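Putative TetR transcriptional regulator (Rhodococcus sp., PDB 2I10) probably binds DNA as a dimeric transcriptional regulator of the TetR family, with a helix-turn-helix motif predicted near its N-terminus. Local coordinates at residues M67-M78 with D89-F98; Y163-L171 with L184-V195. One frame throughout, in Å; residues are numbered along the deposited sequence. Where two conformers were deposited one is given.

Contact 1: residues M67-M78 with D89-F98; sequences MCERTLQLEEAM and DFLTGRVEVF
L74 and F90 make the tight part of this contact. Methyl CD1 of L74 sits over the middle of the F90 ring, 3.5 Å from the ring centroid, a CH-pi contact. On the opposite face lies CG of R94, one helical turn along. F90 reaches this slot with CG anti to the backbone N (chi1 -172°), and its CB abuts CB of A77 at 3.7 Å, where the two backbones come nearest each other. At the ring's edge, F90 CZ lies 3.9 Å from the carbonyl oxygen of C68.

R94 folds back through a nearly eclipsed chi2 of -10°, a strained bend that brings its guanidinium up to the loop that precedes helix 71-78. There NH2 donates to M67 O over 3.0 Å; the oxygen lies close to the guanidinium plane and the donor in the carbonyl plane. An alanine in place of R94 is likely to leave M67 O without this donor and to take away the CG packing on the F90 face. Farther along, C68 SG approaches F98 CZ obliquely at 3.5 Å, its position also fixed by the disulfide to C107.

The other flank, formed by the partly exposed Q73 and D89, is looser and more polar. Q73 meets R94 through its aliphatic part alone, CB standing 3.7 Å from NH1. D89 brushes the backbone of A77, but its carboxylate is engaged by R80 in a salt bridge.

The axes of the two helical segments come within 9.2 Å at 143°, roughly antiparallel. Helix 121-148 packs against L74 and M78 of the first segment, helix 157-177 meets C68, F90 and F98, and helix 181-192 covers L91 and V95.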
loop_
_atom_site.group_PDB
_atom_site.type_symbol
_atom_site.label_atom_id
_atom_site.label_comp_id
_atom_site.label_asym_id
_atom_site.label_seq_id
_atom_site.Cartn_x
_atom_site.Cartn_y
_atom_site.Cartn_z
HETATM N N MSE B 67 11.609 -4.203 -0.951
HETATM C CA MSE B 67 10.985 -4.379 -2.267
HETATM C C MSE B 67 9.917 -5.461 -2.135
HETATM O O MSE B 67 10.252 -6.575 -1.728
HETATM C CB MSE B 67 12.039 -4.743 -3.344
HETATM C CG MSE B 67 12.327 -3.678 -4.482
HETATM SE SE MSE B 67 13.203 -4.639 -6.087
HETATM C CE MSE B 67 11.662 -5.581 -6.673
ATOM N N CYS B 68 8.644 -5.143 -2.427
ATOM C CA CYS B 68 7.583 -6.174 -2.540
ATOM C C CYS B 68 7.951 -7.208 -3.628
ATOM O O CYS B 68 7.885 -8.420 -3.414
ATOM C CB CYS B 68 6.168 -5.532 -2.807
ATOM S SG CYS B 68 5.319 -4.721 -1.273
ATOM N N GLU B 69 8.382 -6.700 -4.775
ATOM C CA GLU B 69 8.525 -7.484 -6.014
ATOM C C GLU B 69 9.850 -8.239 -6.191
ATOM O O GLU B 69 10.222 -8.548 -7.331
ATOM C CB GLU B 69 8.335 -6.570 -7.224
ATOM C CG GLU B 69 7.099 -5.695 -7.147
ATOM C CD GLU B 69 7.315 -4.338 -6.463
ATOM O OE1 GLU B 69 8.305 -4.130 -5.727
ATOM O OE2 GLU B 69 6.462 -3.471 -6.679
ATOM N N ARG B 70 10.554 -8.524 -5.094
ATOM C CA ARG B 70 11.861 -9.203 -5.133
ATOM C C ARG B 70 11.885 -10.496 -5.958
ATOM O O ARG B 70 11.171 -11.441 -5.626
ATOM C CB ARG B 70 12.332 -9.480 -3.690
ATOM C CG ARG B 70 13.839 -9.419 -3.548
ATOM C CD ARG B 70 14.396 -8.075 -3.985
ATOM N NE ARG B 70 15.827 -8.020 -3.758
ATOM C CZ ARG B 70 16.786 -7.725 -4.644
ATOM N NH1 ARG B 70 16.528 -7.388 -5.893
ATOM N NH2 ARG B 70 18.054 -7.713 -4.239
ATOM N N THR B 71 12.746 -10.533 -6.995
ATOM C CA THR B 71 12.783 -11.612 -7.983
ATOM C C THR B 71 12.931 -13.035 -7.447
ATOM O O THR B 71 12.167 -13.930 -7.834
ATOM C CB THR B 71 13.783 -11.347 -9.206
ATOM O OG1 THR B 71 13.873 -12.529 -9.978
ATOM C CG2 THR B 71 15.167 -11.019 -8.781
ATOM N N LEU B 72 13.900 -13.237 -6.561
ATOM C CA LEU B 72 14.241 -14.574 -6.059
ATOM C C LEU B 72 13.086 -15.170 -5.254
ATOM O O LEU B 72 12.755 -16.342 -5.412
ATOM C CB LEU B 72 15.553 -14.543 -5.240
ATOM C CG LEU B 72 15.878 -15.721 -4.279
ATOM C CD1 LEU B 72 16.033 -17.054 -4.998
ATOM C CD2 LEU B 72 17.098 -15.476 -3.390
ATOM N N GLN B 73 12.438 -14.350 -4.426
ATOM C CA GLN B 73 11.344 -14.846 -3.619
ATOM C C GLN B 73 10.109 -15.098 -4.463
ATOM O O GLN B 73 9.420 -16.057 -4.228
ATOM C CB GLN B 73 11.046 -13.906 -2.461
ATOM C CG GLN B 73 12.051 -14.028 -1.317
ATOM C CD GLN B 73 13.459 -13.569 -1.722
ATOM O OE1 GLN B 73 13.642 -12.545 -2.417
ATOM N NE2 GLN B 73 14.471 -14.354 -1.303
ATOM N N LEU B 74 9.856 -14.269 -5.468
ATOM C CA LEU B 74 8.713 -14.508 -6.350
ATOM C C LEU B 74 8.887 -15.827 -7.137
ATOM O O LEU B 74 8.005 -16.691 -7.153
ATOM C CB LEU B 74 8.531 -13.322 -7.290
ATOM C CG LEU B 74 7.284 -13.335 -8.169
ATOM C CD1 LEU B 74 5.997 -13.311 -7.349
ATOM C CD2 LEU B 74 7.389 -12.101 -9.074
ATOM N N GLU B 75 10.056 -15.977 -7.750
ATOM C CA GLU B 75 10.432 -17.189 -8.468
ATOM C C GLU B 75 10.386 -18.441 -7.608
ATOM O O GLU B 75 9.841 -19.457 -8.035
ATOM C CB GLU B 75 11.787 -16.991 -9.155
ATOM C CG GLU B 75 11.601 -16.059 -10.369
ATOM C CD GLU B 75 12.876 -15.680 -11.076
ATOM O OE1 GLU B 75 13.954 -15.821 -10.446
ATOM O OE2 GLU B 75 12.789 -15.232 -12.263
ATOM N N GLU B 76 10.890 -18.349 -6.380
ATOM C CA GLU B 76 10.815 -19.479 -5.472
ATOM C C GLU B 76 9.380 -19.855 -5.159
ATOM O O GLU B 76 9.052 -21.036 -5.059
ATOM C CB GLU B 76 11.702 -19.293 -4.209
ATOM C CG GLU B 76 11.093 -18.555 -3.007
ATOM C CD GLU B 76 12.152 -18.158 -1.933
ATOM O OE1 GLU B 76 13.385 -18.171 -2.235
ATOM O OE2 GLU B 76 11.744 -17.836 -0.783
ATOM N N ALA B 77 8.508 -18.857 -5.024
ATOM C CA ALA B 77 7.094 -19.138 -4.796
ATOM C C ALA B 77 6.431 -19.769 -6.051
ATOM O O ALA B 77 5.603 -20.646 -5.925
ATOM C CB ALA B 77 6.372 -17.868 -4.378
HETATM N N MSE B 78 6.806 -19.332 -7.248
HETATM C CA MSE B 78 6.120 -19.780 -8.466
HETATM C C MSE B 78 6.342 -21.269 -8.759
HETATM O O MSE B 78 5.588 -21.853 -9.534
HETATM C CB MSE B 78 6.530 -18.922 -9.669
HETATM C CG MSE B 78 6.130 -17.445 -9.556
HETATM SE SE MSE B 78 4.183 -17.110 -9.398
HETATM C CE MSE B 78 4.055 -16.969 -7.474
ATOM N N ASP B 89 1.970 -19.192 -1.013
ATOM C CA ASP B 89 3.372 -19.163 -0.627
ATOM C C ASP B 89 3.906 -17.743 -0.729
ATOM O O ASP B 89 4.480 -17.214 0.203
ATOM C CB ASP B 89 4.132 -19.970 -1.671
ATOM C CG ASP B 89 5.036 -21.007 -1.104
ATOM O OD1 ASP B 89 4.483 -21.978 -0.496
ATOM O OD2 ASP B 89 6.290 -20.889 -1.339
ATOM N N PHE B 90 3.738 -17.130 -1.892
ATOM C CA PHE B 90 4.188 -15.770 -2.085
ATOM C C PHE B 90 3.609 -14.760 -1.066
ATOM O O PHE B 90 4.344 -13.940 -0.465
ATOM C CB PHE B 90 3.874 -15.283 -3.476
ATOM C CG PHE B 90 4.493 -13.976 -3.761
ATOM C CD1 PHE B 90 5.882 -13.821 -3.610
ATOM C CD2 PHE B 90 3.725 -12.885 -4.127
ATOM C CE1 PHE B 90 6.486 -12.588 -3.822
ATOM C CE2 PHE B 90 4.324 -11.662 -4.359
ATOM C CZ PHE B 90 5.694 -11.505 -4.206
ATOM N N LEU B 91 2.302 -14.813 -0.883
ATOM C CA LEU B 91 1.631 -13.814 -0.021
ATOM C C LEU B 91 1.994 -13.966 1.435
ATOM O O LEU B 91 2.302 -12.956 2.105
ATOM C CB LEU B 91 0.099 -13.799 -0.220
ATOM C CG LEU B 91 -0.451 -13.345 -1.554
ATOM C CD1 LEU B 91 -2.029 -13.398 -1.508
ATOM C CD2 LEU B 91 0.075 -11.963 -2.013
ATOM N N THR B 92 1.981 -15.206 1.948
ATOM C CA THR B 92 2.407 -15.465 3.327
ATOM C C THR B 92 3.925 -15.191 3.588
ATOM O O THR B 92 4.312 -14.759 4.677
ATOM C CB THR B 92 2.097 -16.916 3.789
ATOM O OG1 THR B 92 2.824 -17.846 2.975
ATOM C CG2 THR B 92 0.617 -17.234 3.745
ATOM N N GLY B 93 4.766 -15.467 2.601
ATOM C CA GLY B 93 6.189 -15.129 2.648
ATOM C C GLY B 93 6.423 -13.618 2.752
ATOM O O GLY B 93 7.290 -13.173 3.501
ATOM N N ARG B 94 5.628 -12.842 2.012
ATOM C CA ARG B 94 5.714 -11.391 2.031
ATOM C C ARG B 94 5.323 -10.897 3.394
ATOM O O ARG B 94 5.963 -10.000 3.935
ATOM C CB ARG B 94 4.837 -10.724 0.965
ATOM C CG ARG B 94 5.346 -10.747 -0.489
ATOM C CD ARG B 94 6.772 -11.244 -0.582
ATOM N NE ARG B 94 7.734 -10.173 -0.643
ATOM C CZ ARG B 94 9.034 -10.318 -0.419
ATOM N NH1 ARG B 94 9.550 -11.503 -0.090
ATOM N NH2 ARG B 94 9.815 -9.262 -0.519
ATOM N N VAL B 95 4.281 -11.479 3.965
ATOM C CA VAL B 95 3.835 -11.081 5.297
ATOM C C VAL B 95 4.952 -11.333 6.342
ATOM O O VAL B 95 5.119 -10.555 7.264
ATOM C CB VAL B 95 2.496 -11.775 5.714
ATOM C CG1 VAL B 95 2.218 -11.571 7.207
ATOM C CG2 VAL B 95 1.309 -11.210 4.914
ATOM N N GLU B 96 5.692 -12.430 6.217
ATOM C CA GLU B 96 6.860 -12.646 7.045
ATOM C C GLU B 96 7.895 -11.511 6.861
ATOM O O GLU B 96 8.345 -10.945 7.842
ATOM C CB GLU B 96 7.512 -14.015 6.774
ATOM C CG GLU B 96 6.573 -15.279 6.888
ATOM C CD GLU B 96 7.240 -16.607 6.328
ATOM O OE1 GLU B 96 8.080 -16.544 5.371
ATOM O OE2 GLU B 96 6.909 -17.708 6.832
ATOM N N VAL B 97 8.281 -11.203 5.624
ATOM C CA VAL B 97 9.221 -10.107 5.354
ATOM C C VAL B 97 8.714 -8.747 5.894
ATOM O O VAL B 97 9.463 -8.040 6.562
ATOM C CB VAL B 97 9.623 -9.995 3.853
ATOM C CG1 VAL B 97 10.312 -8.658 3.557
ATOM C CG2 VAL B 97 10.547 -11.124 3.479
ATOM N N PHE B 98 7.446 -8.433 5.651
ATOM C CA PHE B 98 6.837 -7.132 6.003
ATOM C C PHE B 98 6.749 -6.900 7.507
ATOM O O PHE B 98 6.732 -5.741 8.001
ATOM C CB PHE B 98 5.410 -7.082 5.488
ATOM C CG PHE B 98 5.286 -7.101 4.009
ATOM C CD1 PHE B 98 6.347 -6.743 3.193
ATOM C CD2 PHE B 98 4.074 -7.425 3.428
ATOM C CE1 PHE B 98 6.212 -6.736 1.837
ATOM C CE2 PHE B 98 3.910 -7.381 2.080
ATOM C CZ PHE B 98 4.985 -7.057 1.276
#

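Contact 2: residues Y163-L171 with L184-V195; sequences YVMAAVYGL and LTAAAILAAQVV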
loop_
_atom_site.group_PDB
_atom_site.type_symbol
_atom_site.label_atom_id
_atom_site.label_comp_id
_atom_site.label_asym_id
_atom_site.label_seq_id
_atom_site.Cartn_x
_atom_site.Cartn_y
_atom_site.Cartn_z
ATOM N N TYR B 163 -5.248 -8.475 -9.277
ATOM C CA TYR B 163 -5.700 -8.672 -7.920
ATOM C C TYR B 163 -4.546 -9.109 -7.007
ATOM O O TYR B 163 -4.449 -8.630 -5.892
ATOM C CB TYR B 163 -6.832 -9.684 -7.842
ATOM C CG TYR B 163 -6.962 -10.252 -6.457
ATOM C CD1 TYR B 163 -7.678 -9.574 -5.471
ATOM C CD2 TYR B 163 -6.354 -11.453 -6.129
ATOM C CE1 TYR B 163 -7.772 -10.097 -4.200
ATOM C CE2 TYR B 163 -6.423 -11.960 -4.849
ATOM C CZ TYR B 163 -7.150 -11.282 -3.895
ATOM O OH TYR B 163 -7.260 -11.818 -2.609
ATOM N N VAL B 164 -3.708 -10.037 -7.466
ATOM C CA VAL B 164 -2.548 -10.507 -6.660
ATOM C C VAL B 164 -1.616 -9.371 -6.314
ATOM O O VAL B 164 -1.097 -9.341 -5.210
ATOM C CB VAL B 164 -1.728 -11.664 -7.360
ATOM C CG1 VAL B 164 -0.435 -12.020 -6.562
ATOM C CG2 VAL B 164 -2.611 -12.919 -7.532
HETATM N N MSE B 165 -1.379 -8.460 -7.270
HETATM C CA MSE B 165 -0.544 -7.291 -7.044
HETATM C C MSE B 165 -1.167 -6.365 -5.984
HETATM O O MSE B 165 -0.491 -5.894 -5.081
HETATM C CB MSE B 165 -0.376 -6.530 -8.353
HETATM C CG MSE B 165 0.433 -7.320 -9.480
HETATM SE SE MSE B 165 0.270 -6.369 -11.164
HETATM C CE MSE B 165 1.417 -4.828 -10.852
ATOM N N ALA B 166 -2.455 -6.067 -6.142
ATOM C CA ALA B 166 -3.236 -5.338 -5.116
ATOM C C ALA B 166 -3.150 -6.017 -3.749
ATOM O O ALA B 166 -2.891 -5.363 -2.729
ATOM C CB ALA B 166 -4.700 -5.193 -5.585
ATOM N N ALA B 167 -3.271 -7.340 -3.715
ATOM C CA ALA B 167 -3.163 -8.027 -2.432
ATOM C C ALA B 167 -1.782 -7.847 -1.743
ATOM O O ALA B 167 -1.707 -7.575 -0.540
ATOM C CB ALA B 167 -3.541 -9.531 -2.560
ATOM N N VAL B 168 -0.684 -7.970 -2.493
ATOM C CA VAL B 168 0.656 -7.808 -1.935
ATOM C C VAL B 168 0.873 -6.424 -1.350
ATOM O O VAL B 168 1.409 -6.266 -0.275
ATOM C CB VAL B 168 1.787 -7.982 -3.020
ATOM C CG1 VAL B 168 3.149 -7.669 -2.422
ATOM C CG2 VAL B 168 1.798 -9.368 -3.584
ATOM N N TYR B 169 0.539 -5.402 -2.149
ATOM C CA TYR B 169 0.729 -4.028 -1.712
ATOM C C TYR B 169 -0.185 -3.694 -0.527
ATOM O O TYR B 169 0.224 -2.999 0.371
ATOM C CB TYR B 169 0.465 -3.089 -2.860
ATOM C CG TYR B 169 1.419 -3.292 -4.003
ATOM C CD1 TYR B 169 2.806 -3.258 -3.797
ATOM C CD2 TYR B 169 0.947 -3.529 -5.293
ATOM C CE1 TYR B 169 3.697 -3.443 -4.871
ATOM C CE2 TYR B 169 1.845 -3.719 -6.368
ATOM C CZ TYR B 169 3.200 -3.684 -6.145
ATOM O OH TYR B 169 4.085 -3.834 -7.216
ATOM N N GLY B 170 -1.412 -4.214 -0.536
ATOM C CA GLY B 170 -2.364 -3.984 0.588
ATOM C C GLY B 170 -1.900 -4.623 1.872
ATOM O O GLY B 170 -2.004 -4.011 2.971
ATOM N N LEU B 171 -1.393 -5.854 1.770
ATOM C CA LEU B 171 -0.786 -6.489 2.964
ATOM C C LEU B 171 0.431 -5.710 3.453
ATOM O O LEU B 171 0.622 -5.583 4.651
ATOM C CB LEU B 171 -0.411 -7.942 2.707
ATOM C CG LEU B 171 -1.581 -8.905 2.532
ATOM C CD1 LEU B 171 -1.099 -10.125 1.705
ATOM C CD2 LEU B 171 -2.073 -9.343 3.881
ATOM N N LEU B 184 -2.371 -10.744 10.084
ATOM C CA LEU B 184 -2.008 -10.447 8.694
ATOM C C LEU B 184 -1.781 -11.727 7.882
ATOM O O LEU B 184 -2.137 -11.804 6.697
ATOM C CB LEU B 184 -0.787 -9.504 8.614
ATOM C CG LEU B 184 -0.782 -8.584 7.396
ATOM C CD1 LEU B 184 -2.101 -7.814 7.257
ATOM C CD2 LEU B 184 0.402 -7.625 7.401
ATOM N N THR B 185 -1.199 -12.731 8.530
ATOM C CA THR B 185 -1.003 -14.036 7.922
ATOM C C THR B 185 -2.358 -14.676 7.599
ATOM O O THR B 185 -2.521 -15.228 6.503
ATOM C CB THR B 185 -0.159 -14.944 8.860
ATOM O OG1 THR B 185 1.178 -14.426 8.915
ATOM C CG2 THR B 185 -0.142 -16.391 8.361
ATOM N N ALA B 186 -3.320 -14.591 8.539
ATOM C CA ALA B 186 -4.681 -15.061 8.275
ATOM C C ALA B 186 -5.288 -14.297 7.087
ATOM O O ALA B 186 -5.865 -14.904 6.197
ATOM C CB ALA B 186 -5.575 -14.981 9.535
ATOM N N ALA B 187 -5.090 -12.990 7.023
ATOM C CA ALA B 187 -5.547 -12.203 5.889
ATOM C C ALA B 187 -4.934 -12.637 4.541
ATOM O O ALA B 187 -5.647 -12.645 3.519
ATOM C CB ALA B 187 -5.296 -10.716 6.125
ATOM N N ALA B 188 -3.633 -12.954 4.535
ATOM C CA ALA B 188 -2.953 -13.390 3.300
ATOM C C ALA B 188 -3.486 -14.746 2.820
ATOM O O ALA B 188 -3.655 -14.946 1.633
ATOM C CB ALA B 188 -1.461 -13.445 3.523
ATOM N N ILE B 189 -3.767 -15.656 3.765
ATOM C CA ILE B 189 -4.405 -16.936 3.495
ATOM C C ILE B 189 -5.797 -16.751 2.881
ATOM O O ILE B 189 -6.125 -17.413 1.900
ATOM C CB ILE B 189 -4.464 -17.836 4.753
ATOM C CG1 ILE B 189 -3.047 -18.320 5.101
ATOM C CG2 ILE B 189 -5.378 -19.042 4.537
ATOM C CD1 ILE B 189 -2.903 -18.998 6.506
ATOM N N LEU B 190 -6.609 -15.850 3.436
ATOM C CA LEU B 190 -7.894 -15.500 2.794
ATOM C C LEU B 190 -7.696 -14.886 1.405
ATOM O O LEU B 190 -8.448 -15.178 0.464
ATOM C CB LEU B 190 -8.671 -14.527 3.675
ATOM C CG LEU B 190 -9.176 -15.012 5.028
ATOM C CD1 LEU B 190 -9.667 -13.821 5.834
ATOM C CD2 LEU B 190 -10.289 -16.014 4.823
ATOM N N ALA B 191 -6.678 -14.038 1.263
ATOM C CA ALA B 191 -6.471 -13.387 -0.034
ATOM C C ALA B 191 -6.136 -14.409 -1.110
ATOM O O ALA B 191 -6.625 -14.305 -2.237
ATOM C CB ALA B 191 -5.395 -12.279 0.031
ATOM N N ALA B 192 -5.346 -15.422 -0.736
ATOM C CA ALA B 192 -4.926 -16.456 -1.682
ATOM C C ALA B 192 -6.112 -17.274 -2.225
ATOM O O ALA B 192 -6.065 -17.785 -3.358
ATOM C CB ALA B 192 -3.892 -17.368 -1.057
ATOM N N GLN B 193 -7.180 -17.352 -1.439
ATOM C CA GLN B 193 -8.394 -18.094 -1.795
ATOM C C GLN B 193 -8.971 -17.673 -3.129
ATOM O O GLN B 193 -9.642 -18.457 -3.780
ATOM C CB GLN B 193 -9.484 -17.914 -0.721
ATOM C CG GLN B 193 -9.487 -18.941 0.392
ATOM C CD GLN B 193 -10.469 -18.571 1.535
ATOM O OE1 GLN B 193 -11.317 -17.660 1.397
ATOM N NE2 GLN B 193 -10.366 -19.294 2.659
ATOM N N VAL B 194 -8.738 -16.424 -3.510
ATOM C CA VAL B 194 -9.187 -15.900 -4.794
ATOM C C VAL B 194 -8.536 -16.584 -5.996
ATOM O O VAL B 194 -9.117 -16.620 -7.069
ATOM C CB VAL B 194 -9.006 -14.374 -4.861
ATOM C CG1 VAL B 194 -9.411 -13.837 -6.242
ATOM C CG2 VAL B 194 -9.861 -13.709 -3.733
ATOM N N VAL B 195 -7.330 -17.114 -5.820
ATOM C CA VAL B 195 -6.729 -17.958 -6.866
ATOM C C VAL B 195 -7.290 -19.378 -6.731
ATOM O O VAL B 195 -6.960 -20.095 -5.797
ATOM C CB VAL B 195 -5.228 -17.911 -6.802
ATOM C CG1 VAL B 195 -4.597 -18.746 -7.957
ATOM C CG2 VAL B 195 -4.768 -16.440 -6.914
#
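The phenol of Y163 spans the space between two almost antiparallel helices to reach the carbonyl of A191. From CB, the ring leaves with chi1 159° and runs out between two aliphatic groups. CD2 comes first, 3.9 Å from V194 CG1, which lies over that ring face toward its rim; CB of A167, from the same helix as the tyrosine, lies over the opposite face. CE2 touches V194 CB at 3.5 Å, and CZ meets V194 CG2. At the tip, OH donates to A191 O over 2.6 Å. This oxygen lies in the plane of the ring, but the hydroxyl approaches from well to the side of the C=O, at a C=O...O angle of 108°. A191 O also accepts from V194 N, so two donors share it just before the type I turn from A192 to V195.

The opposite end is mostly aliphatic, though L184 CD2 also rests against L171 O. L171 and L184 lie alongside each other, pointing opposite ways, CD2 of L171 3.7 Å from CD1 of L184, while L171 CD1 touches A188 CB at 3.8 Å. Between the ends, A167 CB faces A191 CB at 4.2 Å.

Y163 and V194 meet Y163 and V194 of the second subunit, the two tyrosine hydroxyls in a weak hydrogen bond. The helix pair thus lies at the dimer interface, consistent with the four-helix bundle by which TetR-family repressors dimerise. Apolar packing supplies most of this buried contact; the tyrosine hydroxyl ends on a backbone oxygen and so depends on the main chain's position rather than on a partner side chain.

In the fold
Contacts 1 and 2 are neighbours in the ligand-binding domain, their centres 12 Å apart, and follow one another along the chain. They touch through V168, whose CG2 lies 3.5 Å from both L91 CD2 and F90 CE2, and through a probable hydrogen bond of 2.5 Å between E69 OE2 and Y169 OH. Bound p-nitrophenol, in a pocket that includes R131, E132, R135 and R162, is about 13 Å from the side chains of C68 in contact 1 and V164 in contact 2. E69, M165 and Y169 pack on R131, and M165 also on R135, so both contacts touch residues of the pocket, contact 1 through its loop, while contact 2 additionally faces the second subunit.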